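Local coordinates for protein putative siderophore-degrading esterase (Eurofung) (Emericella nidulans, PDB 6GUO) that hydrolyses the ester bonds of the bacterial xenosiderophore enterobactin so that its iron is released inside the fungal cell, at residues 103-108 with 132-137; 273-278 with 296-301. One frame throughout, in Å; residues are numbered along the deposited sequence.

Interaction 1 (103-108 with 132-137); sequences SYDLTP and DEFLTF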
# COMPACT_ATOMS: atom_id res chain seq x y z
N SER A 103 12.75 -17.22 -7.98
CA SER A 103 13.87 -17.10 -8.91
C SER A 103 13.69 -18.00 -10.13
O SER A 103 13.99 -17.58 -11.25
CB SER A 103 15.21 -17.40 -8.23
OG SER A 103 15.33 -18.76 -7.87
N TYR A 104 13.19 -19.21 -9.92
CA TYR A 104 12.89 -20.13 -11.02
C TYR A 104 11.65 -19.67 -11.80
O TYR A 104 11.69 -19.57 -13.03
CB TYR A 104 12.70 -21.56 -10.52
CG TYR A 104 12.37 -22.53 -11.63
CD1 TYR A 104 13.32 -22.87 -12.58
CD2 TYR A 104 11.09 -23.08 -11.74
CE1 TYR A 104 13.02 -23.74 -13.62
CE2 TYR A 104 10.78 -23.96 -12.77
CZ TYR A 104 11.75 -24.29 -13.71
OH TYR A 104 11.45 -25.16 -14.73
N ASP A 105 10.57 -19.38 -11.07
CA ASP A 105 9.29 -19.04 -11.70
C ASP A 105 9.32 -17.76 -12.54
O ASP A 105 8.60 -17.68 -13.53
CB ASP A 105 8.17 -18.91 -10.65
CG ASP A 105 7.68 -20.26 -10.15
OD1 ASP A 105 7.30 -20.32 -8.97
OD2 ASP A 105 7.65 -21.24 -10.92
N LEU A 106 10.14 -16.79 -12.16
CA LEU A 106 10.09 -15.45 -12.74
C LEU A 106 11.18 -15.12 -13.76
O LEU A 106 11.09 -14.10 -14.43
CB LEU A 106 10.10 -14.40 -11.61
CG LEU A 106 8.94 -14.53 -10.61
CD1 LEU A 106 9.09 -13.52 -9.49
CD2 LEU A 106 7.59 -14.38 -11.29
N THR A 107 12.20 -15.97 -13.90
CA THR A 107 13.28 -15.72 -14.86
C THR A 107 13.08 -16.54 -16.14
O THR A 107 12.76 -17.73 -16.06
CB THR A 107 14.65 -16.04 -14.27
OG1 THR A 107 14.66 -17.38 -13.75
CG2 THR A 107 14.99 -15.05 -13.15
N PRO A 108 13.27 -15.91 -17.31
CA PRO A 108 13.05 -16.63 -18.57
C PRO A 108 14.17 -17.60 -18.92
O PRO A 108 15.32 -17.40 -18.49
CB PRO A 108 12.95 -15.51 -19.60
CG PRO A 108 13.76 -14.40 -19.04
CD PRO A 108 13.61 -14.49 -17.55
N ASP A 132 8.51 -19.29 -18.74
CA ASP A 132 7.56 -19.77 -19.76
C ASP A 132 6.58 -20.78 -19.19
O ASP A 132 5.39 -20.73 -19.51
CB ASP A 132 8.29 -20.34 -20.98
CG ASP A 132 9.01 -19.26 -21.78
OD1 ASP A 132 8.57 -18.09 -21.76
OD2 ASP A 132 10.01 -19.59 -22.45
N GLU A 133 7.07 -21.67 -18.32
CA GLU A 133 6.21 -22.63 -17.61
C GLU A 133 5.21 -21.92 -16.70
O GLU A 133 4.03 -22.27 -16.67
CB GLU A 133 7.05 -23.61 -16.78
CG GLU A 133 7.90 -24.57 -17.61
CD GLU A 133 8.86 -25.40 -16.78
OE1 GLU A 133 8.75 -25.41 -15.53
OE2 GLU A 133 9.74 -26.06 -17.38
N PHE A 134 5.69 -20.92 -15.97
CA PHE A 134 4.86 -20.15 -15.05
C PHE A 134 3.79 -19.32 -15.77
O PHE A 134 2.64 -19.24 -15.35
CB PHE A 134 5.75 -19.25 -14.18
CG PHE A 134 5.06 -18.67 -12.98
CD1 PHE A 134 4.26 -19.47 -12.15
CD2 PHE A 134 5.23 -17.33 -12.64
CE1 PHE A 134 3.63 -18.94 -11.04
CE2 PHE A 134 4.61 -16.80 -11.52
CZ PHE A 134 3.81 -17.60 -10.72
N LEU A 135 4.19 -18.72 -16.87
CA LEU A 135 3.28 -17.93 -17.69
C LEU A 135 2.18 -18.80 -18.31
O LEU A 135 1.01 -18.40 -18.36
CB LEU A 135 4.09 -17.21 -18.76
CG LEU A 135 3.43 -16.17 -19.66
CD1 LEU A 135 2.41 -15.32 -18.92
CD2 LEU A 135 4.51 -15.28 -20.24
N THR A 136 2.56 -20.00 -18.75
CA THR A 136 1.60 -21.00 -19.22
C THR A 136 0.63 -21.39 -18.10
O THR A 136 -0.58 -21.47 -18.32
CB THR A 136 2.34 -22.25 -19.75
OG1 THR A 136 3.20 -21.86 -20.83
CG2 THR A 136 1.38 -23.31 -20.25
N PHE A 137 1.17 -21.60 -16.91
CA PHE A 137 0.38 -21.93 -15.72
C PHE A 137 -0.66 -20.86 -15.40
O PHE A 137 -1.83 -21.17 -15.15
CB PHE A 137 1.32 -22.17 -14.52
CG PHE A 137 0.62 -22.35 -13.21
CD1 PHE A 137 -0.11 -23.51 -12.95
CD2 PHE A 137 0.70 -21.38 -12.22
CE1 PHE A 137 -0.75 -23.69 -11.73
CE2 PHE A 137 0.05 -21.55 -11.00
CZ PHE A 137 -0.67 -22.71 -10.76
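F134 packs its ring against the short helix 102-106, where D105 and L106 receive it. With CG anti to the backbone N (chi1 -166°), the phenyl group reaches out from helix 131-150 toward D105; the CA atoms of D105 and F134 are 5.7 Å apart, the closest pair between the segments. The CB of D105 sits over one face, 4.0 Å from the F134 ring centroid, a CH-pi contact shifted toward the rim. The carboxylate of D105 continues over the ring, stacked with its plane 18° from that of the phenyl. The backbone joins in as well: D105 O approaches F134 CB to 3.3 Å. L106 runs alongside F134, pointing the same way, and its CD2 comes within 3.8 Å of F134 CE2.

The D105 carboxylate, though buried, is satisfied by two tyrosine hydroxyls, Y91 at OD1 and Y31 at OD2, which probably fix its rotation over the phenyl. Nearer the surface, Y104 uses its hydroxyl as a donor: Y104 OH meets E133 OE1 at 2.8 Å from above the carboxylate plane, 43° out of it. E133 OE1 lies at the edge of the tyrosine ring, near its plane, with carboxylate and ring steeply inclined to each other. The extended chain of E133 carries its carboxylate there, and the same OE1 forms a salt bridge with K26.

In this helix-to-helix contact of the alpha/beta-hydrolase fold, Y31 and F170 add their rings to that of F134, and V58 of strand 52-58 touches both F134 and L106. L106 also packs on helix 166-177, which follows the probable nucleophile elbow, so the contact ties helices 102-106 and 131-150 to that helix and the central sheet.

Interaction 2 (273-278 with 296-301); sequences KLEVKE and IMFLSN
K273, at the start of the segment, stretches its side chain toward F298 of the C-terminal helix and lays its far end beside the phenyl ring. All four of its side-chain torsions are near 180°, and the fully extended chain brings CD and CE to the ring and places NZ 3.8 Å from F298 CE1. The ammonium group then continues past the ring to the helix backbone by way of water: one molecule accepts from K273 NZ at 2.8 Å and donates to F298 O at 2.8 Å. A second water links NZ to N301 O through two weak bonds. The carbonyls of F298 and N301 would be expected to suit a positive charge here.

Two residues on, E275 meets the same ring. Its CB lies 4.0 Å from F298 CE1, and the extended chain slides past the phenyl in the opposite direction, bringing OE2 to 3.5 Å from F298 CD1. Carboxylate and ring planes stand 69° apart, so this is no stack. The charge of E275 is answered by R221 of strand 219-225, whose NE forms a salt bridge with OE2. F298 thus meets the aliphatic parts and the charged ends of both residues.

Strand 273-279, hydrogen-bonded to strand 219-225, is the outermost strand at one end of the alpha/beta-hydrolase sheet within this chain, and the C-terminal helix 288-301 covers one face there, F298 reaching V184 and L186 of strand 184-188. L274 and V276 pack against helix 254-268, while I296 and M297 lean on helix 60-77 and M297 also packs on S286 of the neighbouring subunit.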
# COMPACT_ATOMS: atom_id res chain seq x y z
N LYS A 273 -0.05 2.52 -25.18
CA LYS A 273 0.27 3.52 -24.17
C LYS A 273 1.49 3.05 -23.38
O LYS A 273 1.62 1.86 -23.08
CB LYS A 273 -0.91 3.75 -23.23
CG LYS A 273 -0.75 5.00 -22.39
CD LYS A 273 -1.82 5.15 -21.33
CE LYS A 273 -1.62 6.44 -20.56
NZ LYS A 273 -2.61 6.63 -19.47
N LEU A 274 2.36 3.99 -23.05
CA LEU A 274 3.61 3.71 -22.38
C LEU A 274 3.91 4.83 -21.39
O LEU A 274 3.77 6.00 -21.72
CB LEU A 274 4.72 3.58 -23.42
CG LEU A 274 6.16 3.44 -22.95
CD1 LEU A 274 6.36 2.20 -22.09
CD2 LEU A 274 7.10 3.42 -24.15
N GLU A 275 4.31 4.46 -20.18
CA GLU A 275 4.58 5.42 -19.12
C GLU A 275 5.73 4.91 -18.26
O GLU A 275 5.85 3.71 -18.03
CB GLU A 275 3.31 5.62 -18.27
CG GLU A 275 3.48 6.47 -17.01
CD GLU A 275 2.14 6.86 -16.40
OE1 GLU A 275 1.36 7.58 -17.06
OE2 GLU A 275 1.87 6.47 -15.25
N VAL A 276 6.59 5.83 -17.82
CA VAL A 276 7.63 5.53 -16.85
C VAL A 276 7.48 6.52 -15.69
O VAL A 276 7.20 7.70 -15.92
CB VAL A 276 9.06 5.57 -17.46
CG1 VAL A 276 9.43 6.96 -17.99
CG2 VAL A 276 10.09 5.09 -16.44
N LYS A 277 7.66 6.02 -14.47
CA LYS A 277 7.57 6.85 -13.27
C LYS A 277 8.76 6.57 -12.36
O LYS A 277 9.00 5.42 -11.97
CB LYS A 277 6.25 6.56 -12.53
CG LYS A 277 6.09 7.24 -11.16
CD LYS A 277 6.06 8.75 -11.25
CE LYS A 277 6.15 9.40 -9.87
NZ LYS A 277 4.85 9.48 -9.17
N GLU A 278 9.50 7.62 -12.03
CA GLU A 278 10.54 7.57 -11.01
C GLU A 278 9.90 8.02 -9.71
O GLU A 278 9.36 9.13 -9.64
CB GLU A 278 11.69 8.51 -11.37
CG GLU A 278 12.79 8.59 -10.31
CD GLU A 278 13.99 9.39 -10.76
OE1 GLU A 278 15.10 9.13 -10.24
OE2 GLU A 278 13.85 10.27 -11.62
N ILE A 296 -2.15 0.37 -9.91
CA ILE A 296 -3.59 0.17 -9.76
C ILE A 296 -4.35 1.41 -10.25
O ILE A 296 -5.32 1.28 -11.00
CB ILE A 296 -3.99 -0.16 -8.28
CG1 ILE A 296 -3.37 -1.49 -7.80
CG2 ILE A 296 -5.51 -0.22 -8.11
CD1 ILE A 296 -3.87 -2.74 -8.48
N MET A 297 -3.91 2.60 -9.85
CA MET A 297 -4.53 3.86 -10.30
C MET A 297 -4.40 4.04 -11.81
O MET A 297 -5.37 4.43 -12.47
CB MET A 297 -3.92 5.07 -9.58
CG MET A 297 -4.14 5.13 -8.08
SD MET A 297 -5.86 5.07 -7.54
CE MET A 297 -6.12 3.31 -7.34
N PHE A 298 -3.21 3.75 -12.34
CA PHE A 298 -2.95 3.78 -13.78
C PHE A 298 -3.93 2.87 -14.52
O PHE A 298 -4.55 3.29 -15.50
CB PHE A 298 -1.49 3.39 -14.05
CG PHE A 298 -1.14 3.25 -15.51
CD1 PHE A 298 -0.71 4.35 -16.24
CD2 PHE A 298 -1.18 2.01 -16.13
CE1 PHE A 298 -0.36 4.22 -17.58
CE2 PHE A 298 -0.84 1.88 -17.46
CZ PHE A 298 -0.42 2.98 -18.19
N LEU A 299 -4.08 1.65 -14.02
CA LEU A 299 -5.02 0.67 -14.59
C LEU A 299 -6.46 1.18 -14.58
O LEU A 299 -7.14 1.15 -15.61
CB LEU A 299 -4.90 -0.66 -13.85
CG LEU A 299 -5.81 -1.83 -14.25
CD1 LEU A 299 -5.65 -2.19 -15.72
CD2 LEU A 299 -5.50 -3.02 -13.36
N SER A 300 -6.91 1.67 -13.43
CA SER A 300 -8.28 2.19 -13.29
C SER A 300 -8.54 3.43 -14.16
O SER A 300 -9.66 3.62 -14.63
CB SER A 300 -8.60 2.48 -11.82
OG SER A 300 -8.54 1.29 -11.05
N ASN A 301 -7.51 4.25 -14.38
CA ASN A 301 -7.62 5.44 -15.24
C ASN A 301 -7.77 5.14 -16.74
O ASN A 301 -8.21 6.01 -17.50
CB ASN A 301 -6.43 6.38 -15.04
CG ASN A 301 -6.41 7.01 -13.66
OD1 ASN A 301 -7.43 7.09 -12.97
ND2 ASN A 301 -5.23 7.46 -13.24
O HOH W 1 -3.76 5.45 -17.16
O HOH W 2 -5.41 7.09 -18.81

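Overall arrangement
The two contacts lie on opposite sides of the chain's centre, about 24 Å apart between centres and about 16 Å between nearest atoms, and share no helix or strand. Interaction 1 joins two helices in a largely buried setting, whereas interaction 2 sets a helix against the outermost strand of the sheet within this chain and is only partly buried. Each centres on one phenylalanine, but the surroundings differ: in interaction 1 a buried carboxylate, settled by tyrosines, stacks on the ring beside aliphatic and aromatic neighbours, and a direct tyrosine-glutamate bond closes the outer side. Interaction 2 has no direct hydrogen bond between its segments; charged side chains border the ring, and waters complete the link.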